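Local structure of multifunctional non-homologous end joining DNA repair protein LigD (Mycobacterium tuberculosis, 2IRU) at residues K55-G60 with A109-H114. The protein probably works with Ku to repair DNA double-strand breaks by non-homologous end joining, here represented by its primase-like polymerase domain, which extends DNA ends. Numbering follows the deposited sequence.
Sequences KRWPNG and AALEVH
With CG placed beside the backbone N (chi1 -76°), the Trp57 indole reaches Leu111 and Glu112 with its six-membered ring. Leu111 crosses it at about a right angle, Leu111 CD1 lying 3.7 Å from Trp57 CE3, while Glu112 CD sits at the indole edge, 3.7 Å from Trp57 CH2. Glu112 turns CG the same way (chi1 -65°) and runs extended beside the Lys55 chain. His114 NE2 donates a hydrogen bond to Glu112 OE1 (2.8 Å), met on the anti side and 30° out of the carboxylate plane, which probably keeps the imidazole's orientation; Glu112 OE2 salt-bridges Arg247 and accepts a hydrogen bond from Gly248 N. Lys55, His114 and Arg247 probably bind substrate, making Glu112 a probable second-shell organiser of the polymerase pocket; residues 56-58 probably contact DNA. Lys55 N donates to Glu112 O (3.0 Å), and a weak bond returns from Glu112 N to Lys55 O. Leu111 and Glu112 stand opposite the single Lys55, making a classic beta bulge, beyond which Trp57 N hydrogen-bonds Ala109 O (3.0 Å). Ala109 follows helix 99-107, closing it with a Schellman motif, and rests CB 3.5 Å from Trp57 O. Strands 53-56 and 112-115 are the antiparallel central pair of a four-stranded sheet, edged by 240-241 and by 66-68, where Glu68 salt-bridges Arg56 NH1 while Arg56 NE bonds Gln108 O; Leu111 also packs on Leu21 and Tyr22 of strand 20-22.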
# COMPACT_ATOMS: atom_id res chain seq x y z
N LYS A 55 -0.71 -0.17 -11.25
CA LYS A 55 -1.29 0.90 -12.04
C LYS A 55 -0.13 1.45 -12.90
O LYS A 55 0.94 1.82 -12.36
CB LYS A 55 -2.01 1.95 -11.20
CG LYS A 55 -2.88 2.84 -12.15
CD LYS A 55 -3.88 3.73 -11.40
CE LYS A 55 -4.61 4.61 -12.43
NZ LYS A 55 -5.52 5.59 -11.69
N ARG A 56 -0.36 1.46 -14.22
CA ARG A 56 0.68 1.80 -15.17
C ARG A 56 0.42 3.11 -15.87
O ARG A 56 -0.72 3.38 -16.28
CB ARG A 56 0.85 0.70 -16.26
CG ARG A 56 1.32 -0.61 -15.64
CD ARG A 56 1.36 -1.81 -16.61
NE ARG A 56 2.29 -1.57 -17.72
CZ ARG A 56 2.31 -2.31 -18.84
NH1 ARG A 56 1.44 -3.33 -19.00
NH2 ARG A 56 3.21 -2.03 -19.78
N TRP A 57 1.48 3.89 -16.03
CA TRP A 57 1.47 5.11 -16.84
C TRP A 57 2.55 5.00 -17.96
O TRP A 57 3.63 5.57 -17.81
CB TRP A 57 1.79 6.32 -15.95
CG TRP A 57 0.68 6.79 -15.05
CD1 TRP A 57 -0.14 7.88 -15.27
CD2 TRP A 57 0.27 6.25 -13.77
NE1 TRP A 57 -1.03 8.04 -14.23
CE2 TRP A 57 -0.80 7.05 -13.30
CE3 TRP A 57 0.70 5.17 -12.99
CZ2 TRP A 57 -1.44 6.82 -12.08
CZ3 TRP A 57 0.07 4.92 -11.77
CH2 TRP A 57 -1.01 5.75 -11.33
N PRO A 58 2.26 4.28 -19.08
CA PRO A 58 3.28 4.00 -20.13
C PRO A 58 3.98 5.27 -20.63
O PRO A 58 5.16 5.21 -20.94
CB PRO A 58 2.47 3.38 -21.30
CG PRO A 58 1.29 2.73 -20.62
CD PRO A 58 0.96 3.67 -19.42
N ASN A 59 3.29 6.42 -20.65
CA ASN A 59 3.97 7.65 -21.09
C ASN A 59 3.97 8.74 -19.99
O ASN A 59 4.14 9.94 -20.28
CB ASN A 59 3.44 8.20 -22.42
CG ASN A 59 4.08 7.52 -23.62
OD1 ASN A 59 5.28 7.14 -23.58
ND2 ASN A 59 3.29 7.32 -24.67
N GLY A 60 3.83 8.30 -18.73
CA GLY A 60 4.02 9.21 -17.58
C GLY A 60 2.70 9.82 -17.13
O GLY A 60 1.61 9.55 -17.70
N ALA A 109 6.57 0.65 -16.21
CA ALA A 109 5.98 1.97 -15.84
C ALA A 109 4.79 1.76 -14.88
O ALA A 109 3.83 2.55 -14.83
CB ALA A 109 5.57 2.78 -17.09
N ALA A 110 4.84 0.65 -14.13
CA ALA A 110 3.84 0.40 -13.06
C ALA A 110 4.29 1.24 -11.86
O ALA A 110 4.95 0.73 -10.91
CB ALA A 110 3.74 -1.11 -12.72
N LEU A 111 3.97 2.55 -11.91
CA LEU A 111 4.41 3.45 -10.83
C LEU A 111 3.86 2.96 -9.52
O LEU A 111 4.53 3.04 -8.48
CB LEU A 111 3.94 4.90 -11.10
CG LEU A 111 4.41 5.45 -12.46
CD1 LEU A 111 3.92 6.91 -12.61
CD2 LEU A 111 5.97 5.30 -12.63
N GLU A 112 2.63 2.45 -9.56
CA GLU A 112 1.94 2.00 -8.33
C GLU A 112 1.82 0.49 -8.23
O GLU A 112 1.46 -0.20 -9.21
CB GLU A 112 0.55 2.61 -8.26
CG GLU A 112 0.64 4.14 -8.10
CD GLU A 112 -0.68 4.82 -7.78
OE1 GLU A 112 -1.73 4.15 -7.83
OE2 GLU A 112 -0.67 6.06 -7.55
N VAL A 113 2.16 -0.01 -7.04
CA VAL A 113 1.88 -1.42 -6.66
C VAL A 113 0.83 -1.39 -5.53
O VAL A 113 1.03 -0.70 -4.54
CB VAL A 113 3.17 -2.12 -6.18
CG1 VAL A 113 2.91 -3.57 -5.74
CG2 VAL A 113 4.21 -2.04 -7.30
N HIS A 114 -0.26 -2.13 -5.71
CA HIS A 114 -1.34 -2.22 -4.72
C HIS A 114 -1.47 -3.67 -4.28
O HIS A 114 -1.38 -4.58 -5.13
CB HIS A 114 -2.66 -1.78 -5.35
CG HIS A 114 -2.69 -0.35 -5.80
ND1 HIS A 114 -3.54 0.58 -5.26
CD2 HIS A 114 -1.98 0.29 -6.77
CE1 HIS A 114 -3.35 1.75 -5.87
NE2 HIS A 114 -2.44 1.59 -6.81